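Local atomic coordinates of dextranase (Pseudarthrobacter oxydans, PDB entry 6NZS), a protein that catalyses the endohydrolysis of (1->6)-alpha-D-glucosidic linkages in dextran. Residues H395-E409 and D424-M438. Sequence-based numbering, arbitrary orientation.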
loop_
_atom_site.group_PDB
_atom_site.type_symbol
_atom_site.label_atom_id
_atom_site.label_comp_id
_atom_site.label_asym_id
_atom_site.label_seq_id
_atom_site.Cartn_x
_atom_site.Cartn_y
_atom_site.Cartn_z
ATOM N N HIS A 395 -6.083 -0.824 16.097
ATOM C CA HIS A 395 -6.231 0.175 17.149
ATOM C C HIS A 395 -7.582 0.868 17.073
ATOM O O HIS A 395 -8.172 1.013 16.002
ATOM C CB HIS A 395 -5.113 1.221 17.070
ATOM C CG HIS A 395 -3.746 0.626 17.150
ATOM N ND1 HIS A 395 -3.128 0.330 18.349
ATOM C CD2 HIS A 395 -2.901 0.212 16.177
ATOM C CE1 HIS A 395 -1.951 -0.219 18.106
ATOM N NE2 HIS A 395 -1.790 -0.306 16.795
ATOM N N SER A 396 -8.037 1.343 18.229
ATOM C CA SER A 396 -9.300 2.054 18.326
ATOM C C SER A 396 -9.200 3.455 17.723
ATOM O O SER A 396 -8.119 4.038 17.582
ATOM C CB SER A 396 -9.707 2.187 19.795
ATOM O OG SER A 396 -9.901 0.901 20.366
ATOM N N ASP A 397 -10.361 3.996 17.358
ATOM C CA ASP A 397 -10.486 5.406 16.984
ATOM C C ASP A 397 -9.633 5.741 15.760
ATOM O O ASP A 397 -8.891 6.726 15.735
ATOM C CB ASP A 397 -10.175 6.334 18.168
ATOM C CG ASP A 397 -11.087 6.094 19.363
ATOM O OD1 ASP A 397 -12.279 5.779 19.163
ATOM O OD2 ASP A 397 -10.604 6.234 20.511
ATOM N N VAL A 398 -9.744 4.906 14.729
ATOM C CA VAL A 398 -8.973 5.060 13.501
ATOM C C VAL A 398 -9.948 5.313 12.364
ATOM O O VAL A 398 -10.973 4.624 12.257
ATOM C CB VAL A 398 -8.082 3.832 13.233
ATOM C CG1 VAL A 398 -7.524 3.862 11.800
ATOM C CG2 VAL A 398 -6.945 3.758 14.259
ATOM N N THR A 399 -9.635 6.299 11.525
ATOM C CA THR A 399 -10.473 6.657 10.386
ATOM C C THR A 399 -9.612 6.725 9.134
ATOM O O THR A 399 -8.580 7.397 9.133
ATOM C CB THR A 399 -11.165 8.003 10.631
ATOM O OG1 THR A 399 -11.927 7.915 11.845
ATOM C CG2 THR A 399 -12.102 8.349 9.486
ATOM N N ILE A 400 -10.030 6.020 8.079
ATOM C CA ILE A 400 -9.324 5.998 6.798
ATOM C C ILE A 400 -10.314 6.336 5.694
ATOM O O ILE A 400 -11.425 5.796 5.673
ATOM C CB ILE A 400 -8.713 4.609 6.522
ATOM C CG1 ILE A 400 -7.717 4.218 7.610
ATOM C CG2 ILE A 400 -8.042 4.582 5.149
ATOM C CD1 ILE A 400 -7.156 2.810 7.449
ATOM N N ASP A 401 -9.905 7.195 4.756
ATOM C CA ASP A 401 -10.715 7.476 3.578
ATOM C C ASP A 401 -9.844 7.546 2.331
ATOM O O ASP A 401 -8.726 8.070 2.372
ATOM C CB ASP A 401 -11.501 8.792 3.702
ATOM C CG ASP A 401 -12.407 9.027 2.515
ATOM O OD1 ASP A 401 -13.281 8.177 2.259
ATOM O OD2 ASP A 401 -12.240 10.040 1.815
ATOM N N ASN A 402 -10.383 7.050 1.215
ATOM C CA ASN A 402 -9.809 7.286 -0.108
ATOM C C ASN A 402 -8.442 6.630 -0.273
ATOM O O ASN A 402 -7.428 7.313 -0.485
ATOM C CB ASN A 402 -9.763 8.789 -0.423
ATOM C CG ASN A 402 -9.430 9.068 -1.868
ATOM O OD1 ASN A 402 -9.643 8.216 -2.744
ATOM N ND2 ASN A 402 -8.905 10.259 -2.134
ATOM N N THR A 403 -8.421 5.304 -0.207
ATOM C CA THR A 403 -7.204 4.505 -0.339
ATOM C C THR A 403 -7.283 3.708 -1.630
ATOM O O THR A 403 -8.223 2.926 -1.817
ATOM C CB THR A 403 -7.067 3.513 0.816
ATOM O OG1 THR A 403 -7.353 4.148 2.075
ATOM C CG2 THR A 403 -5.655 2.952 0.875
ATOM N N VAL A 404 -6.290 3.883 -2.498
ATOM C CA VAL A 404 -6.128 3.082 -3.707
ATOM C C VAL A 404 -5.049 2.049 -3.416
ATOM O O VAL A 404 -3.978 2.399 -2.905
ATOM C CB VAL A 404 -5.721 3.977 -4.889
ATOM C CG1 VAL A 404 -5.397 3.134 -6.118
ATOM C CG2 VAL A 404 -6.832 4.989 -5.208
ATOM N N ILE A 405 -5.330 0.775 -3.712
ATOM C CA ILE A 405 -4.444 -0.318 -3.317
ATOM C C ILE A 405 -4.127 -1.192 -4.523
ATOM O O ILE A 405 -5.036 -1.632 -5.234
ATOM C CB ILE A 405 -5.059 -1.169 -2.189
ATOM C CG1 ILE A 405 -5.291 -0.299 -0.941
ATOM C CG2 ILE A 405 -4.161 -2.381 -1.889
ATOM C CD1 ILE A 405 -6.048 -1.017 0.179
ATOM N N TRP A 406 -2.832 -1.438 -4.750
ATOM C CA TRP A 406 -2.351 -2.435 -5.706
ATOM C C TRP A 406 -1.773 -3.556 -4.851
ATOM O O TRP A 406 -0.653 -3.459 -4.346
ATOM C CB TRP A 406 -1.290 -1.843 -6.635
ATOM C CG TRP A 406 -1.022 -2.696 -7.859
ATOM C CD1 TRP A 406 -0.781 -4.051 -7.909
ATOM C CD2 TRP A 406 -0.984 -2.234 -9.211
ATOM N NE1 TRP A 406 -0.598 -4.444 -9.218
ATOM C CE2 TRP A 406 -0.718 -3.348 -10.032
ATOM C CE3 TRP A 406 -1.144 -0.975 -9.808
ATOM C CZ2 TRP A 406 -0.624 -3.244 -11.426
ATOM C CZ3 TRP A 406 -1.055 -0.876 -11.178
ATOM C CH2 TRP A 406 -0.807 -2.001 -11.975
ATOM N N LYS A 407 -2.550 -4.605 -4.657
ATOM C CA LYS A 407 -2.133 -5.697 -3.799
ATOM C C LYS A 407 -1.289 -6.674 -4.609
ATOM O O LYS A 407 -1.569 -6.909 -5.785
ATOM C CB LYS A 407 -3.395 -6.372 -3.243
ATOM C CG LYS A 407 -3.179 -7.656 -2.467
ATOM C CD LYS A 407 -2.528 -7.376 -1.128
ATOM C CE LYS A 407 -1.954 -8.645 -0.542
ATOM N NZ LYS A 407 -1.468 -8.399 0.860
ATOM N N ASN A 408 -0.230 -7.216 -3.991
ATOM C CA ASN A 408 0.557 -8.250 -4.656
ATOM C C ASN A 408 0.026 -9.628 -4.261
ATOM O O ASN A 408 -1.180 -9.863 -4.369
ATOM C CB ASN A 408 2.062 -8.050 -4.419
ATOM C CG ASN A 408 2.626 -6.870 -5.217
ATOM O OD1 ASN A 408 1.885 -6.117 -5.851
ATOM N ND2 ASN A 408 3.950 -6.742 -5.224
ATOM N N GLU A 409 0.882 -10.538 -3.790
ATOM C CA GLU A 409 0.497 -11.943 -3.645
ATOM C C GLU A 409 0.120 -12.337 -2.227
ATOM O O GLU A 409 -0.809 -13.136 -2.028
ATOM C CB GLU A 409 1.671 -12.835 -4.064
ATOM C CG GLU A 409 2.011 -12.747 -5.537
ATOM C CD GLU A 409 3.225 -11.889 -5.812
ATOM O OE1 GLU A 409 3.760 -11.278 -4.861
ATOM O OE2 GLU A 409 3.645 -11.822 -6.986
ATOM N N ASP A 424 -12.107 -0.606 19.210
ATOM C CA ASP A 424 -13.430 0.000 19.146
ATOM C C ASP A 424 -13.359 1.209 18.219
ATOM O O ASP A 424 -12.387 1.965 18.258
ATOM C CB ASP A 424 -13.842 0.443 20.561
ATOM C CG ASP A 424 -15.312 0.849 20.684
ATOM O OD1 ASP A 424 -16.105 0.750 19.733
ATOM O OD2 ASP A 424 -15.681 1.278 21.802
ATOM N N ASN A 425 -14.382 1.374 17.378
ATOM C CA ASN A 425 -14.613 2.610 16.629
ATOM C C ASN A 425 -13.616 2.800 15.491
ATOM O O ASN A 425 -12.767 3.695 15.525
ATOM C CB ASN A 425 -14.651 3.844 17.549
ATOM C CG ASN A 425 -15.004 5.118 16.803
ATOM O OD1 ASN A 425 -15.842 5.111 15.901
ATOM N ND2 ASN A 425 -14.351 6.218 17.165
ATOM N N VAL A 426 -13.741 1.972 14.460
ATOM C CA VAL A 426 -12.886 2.034 13.281
ATOM C C VAL A 426 -13.775 2.277 12.068
ATOM O O VAL A 426 -14.815 1.623 11.915
ATOM C CB VAL A 426 -12.083 0.732 13.130
ATOM C CG1 VAL A 426 -11.368 0.691 11.793
ATOM C CG2 VAL A 426 -11.088 0.596 14.276
ATOM N N ASN A 427 -13.368 3.208 11.204
ATOM C CA ASN A 427 -14.152 3.564 10.028
ATOM C C ASN A 427 -13.219 3.667 8.835
ATOM O O ASN A 427 -12.320 4.511 8.825
ATOM C CB ASN A 427 -14.878 4.896 10.238
ATOM C CG ASN A 427 -15.998 4.796 11.258
ATOM O OD1 ASN A 427 -15.810 5.101 12.447
ATOM N ND2 ASN A 427 -17.169 4.370 10.802
ATOM N N VAL A 428 -13.452 2.838 7.821
ATOM C CA VAL A 428 -12.628 2.808 6.612
ATOM C C VAL A 428 -13.549 2.955 5.408
ATOM O O VAL A 428 -14.352 2.056 5.127
ATOM C CB VAL A 428 -11.820 1.504 6.505
ATOM C CG1 VAL A 428 -10.999 1.467 5.209
ATOM C CG2 VAL A 428 -10.930 1.298 7.714
ATOM N N THR A 429 -13.411 4.058 4.676
ATOM C CA THR A 429 -14.321 4.365 3.582
ATOM C C THR A 429 -13.569 4.545 2.265
ATOM O O THR A 429 -12.439 5.042 2.229
ATOM C CB THR A 429 -15.165 5.614 3.893
ATOM O OG1 THR A 429 -14.300 6.707 4.226
ATOM C CG2 THR A 429 -16.106 5.336 5.062
ATOM N N ASN A 430 -14.208 4.123 1.174
ATOM C CA ASN A 430 -13.755 4.441 -0.184
ATOM C C ASN A 430 -12.375 3.858 -0.487
ATOM O O ASN A 430 -11.415 4.568 -0.801
ATOM C CB ASN A 430 -13.845 5.945 -0.457
ATOM C CG ASN A 430 -15.261 6.430 -0.360
ATOM O OD1 ASN A 430 -16.154 5.841 -0.964
ATOM N ND2 ASN A 430 -15.493 7.447 0.458
ATOM N N THR A 431 -12.308 2.537 -0.383
ATOM C CA THR A 431 -11.117 1.759 -0.707
ATOM C C THR A 431 -11.321 1.154 -2.083
ATOM O O THR A 431 -12.381 0.582 -2.355
ATOM C CB THR A 431 -10.946 0.626 0.310
ATOM O OG1 THR A 431 -10.962 1.156 1.647
ATOM C CG2 THR A 431 -9.644 -0.131 0.068
ATOM N N THR A 432 -10.324 1.287 -2.956
ATOM C CA THR A 432 -10.357 0.617 -4.250
ATOM C C THR A 432 -9.117 -0.251 -4.371
ATOM O O THR A 432 -7.994 0.266 -4.421
ATOM C CB THR A 432 -10.435 1.607 -5.407
ATOM O OG1 THR A 432 -11.543 2.495 -5.202
ATOM C CG2 THR A 432 -10.658 0.880 -6.713
ATOM N N VAL A 433 -9.325 -1.564 -4.439
ATOM C CA VAL A 433 -8.251 -2.516 -4.679
ATOM C C VAL A 433 -8.213 -2.716 -6.189
ATOM O O VAL A 433 -8.995 -3.488 -6.747
ATOM C CB VAL A 433 -8.493 -3.827 -3.930
ATOM C CG1 VAL A 433 -7.288 -4.764 -4.042
ATOM C CG2 VAL A 433 -8.809 -3.540 -2.441
ATOM N N ILE A 434 -7.332 -1.968 -6.859
ATOM C CA ILE A 434 -7.360 -1.931 -8.317
ATOM C C ILE A 434 -6.791 -3.204 -8.924
ATOM O O ILE A 434 -7.159 -3.569 -10.046
ATOM C CB ILE A 434 -6.686 -0.664 -8.890
ATOM C CG1 ILE A 434 -5.246 -0.500 -8.397
ATOM C CG2 ILE A 434 -7.530 0.589 -8.601
ATOM C CD1 ILE A 434 -4.457 0.541 -9.227
ATOM N N HIS A 435 -5.875 -3.869 -8.217
ATOM C CA HIS A 435 -5.306 -5.133 -8.658
ATOM C C HIS A 435 -4.961 -5.947 -7.430
ATOM O O HIS A 435 -4.772 -5.408 -6.338
ATOM C CB HIS A 435 -4.031 -4.909 -9.475
ATOM C CG HIS A 435 -4.287 -4.246 -10.787
ATOM N ND1 HIS A 435 -5.015 -4.856 -11.785
ATOM C CD2 HIS A 435 -3.948 -3.021 -11.258
ATOM C CE1 HIS A 435 -5.108 -4.042 -12.822
ATOM N NE2 HIS A 435 -4.465 -2.923 -12.526
ATOM N N ASN A 436 -4.852 -7.257 -7.633
ATOM C CA ASN A 436 -4.359 -8.139 -6.585
ATOM C C ASN A 436 -3.901 -9.428 -7.240
ATOM O O ASN A 436 -4.426 -9.821 -8.282
ATOM C CB ASN A 436 -5.438 -8.438 -5.534
ATOM C CG ASN A 436 -6.459 -9.441 -6.025
ATOM O OD1 ASN A 436 -6.361 -10.639 -5.729
ATOM N ND2 ASN A 436 -7.432 -8.972 -6.800
ATOM N N ARG A 437 -2.936 -10.098 -6.604
ATOM C CA ARG A 437 -2.448 -11.383 -7.085
ATOM C C ARG A 437 -2.583 -12.444 -6.000
ATOM O O ARG A 437 -1.738 -13.330 -5.864
ATOM C CB ARG A 437 -1.011 -11.291 -7.602
ATOM C CG ARG A 437 -0.880 -10.560 -8.947
ATOM C CD ARG A 437 0.478 -10.816 -9.615
ATOM N NE ARG A 437 1.599 -10.436 -8.760
ATOM C CZ ARG A 437 2.086 -9.207 -8.644
ATOM N NH1 ARG A 437 1.564 -8.200 -9.338
ATOM N NH2 ARG A 437 3.108 -8.981 -7.822
ATOM N N MET A 438 -3.656 -12.366 -5.215
ATOM C CA MET A 438 -3.879 -13.346 -4.154
ATOM C C MET A 438 -4.321 -14.662 -4.788
ATOM O O MET A 438 -5.357 -14.725 -5.460
ATOM C CB MET A 438 -4.903 -12.814 -3.153
ATOM C CG MET A 438 -4.407 -11.551 -2.428
ATOM S SD MET A 438 -5.457 -10.981 -1.061
ATOM C CE MET A 438 -6.947 -10.559 -1.950
HETATM O O HOH W 1 -9.950 3.670 2.245
HETATM O O HOH W 2 2.856 -5.684 -8.738
#
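Main-chain hydrogen bonds of a parallel ladder join 398-407 to 424-435, whose axes approach to 4.7 Å: Ile400 N donates to Asn427 O and Ile400 O accepts from Thr429 N, and Ile405 does likewise with Thr432 and Ile434. Among the polar side chains, Asn425 ND2 donates almost straight to Asp397 OD1 (2.9 Å) near the start of the strands, with amide and carboxylate planes 68° apart. At the bend between the two runs, Asp401 OD1 accepts from Thr429 OG1 at 2.7 Å on its anti side and from Asn430 ND2 at 2.9 Å through its syn lone pair; CG of Asp401, turned anti to the backbone N (chi1 -176°), lies alongside the Asn430 side chain. Asn402 and Asn430, both of positive phi, form the corner; a water on the side of Thr403 and Thr431 bonds to Thr403 OG1, Thr431 OG1 and Thr429 O. Such stacking of residues 28 positions apart on successive coils is that of a right-handed parallel beta-helix, the pectate-lyase-like solenoid of this family.

Apolar contacts line its interior, where Ile400 CD1 meets Val428 CG2 at 4.1 Å and Ile405 CD1 meets Thr431 CG2 at 3.7 Å. On the other face His435 CB makes a CH-pi contact 3.6 Å from the centroid of the Trp406 five-membered ring, the imidazole and six-membered ring planes lying at 43°. Glu181, on strand 176-192 of the N-terminal Ig-like domain, is the polar partner of Trp406 NE1.

At the far end Glu409 OE2 forms a salt bridge with Arg437, receiving NE and, more weakly, NH2, each at 3.0 Å; Arg437 NH1 also pairs with Glu181.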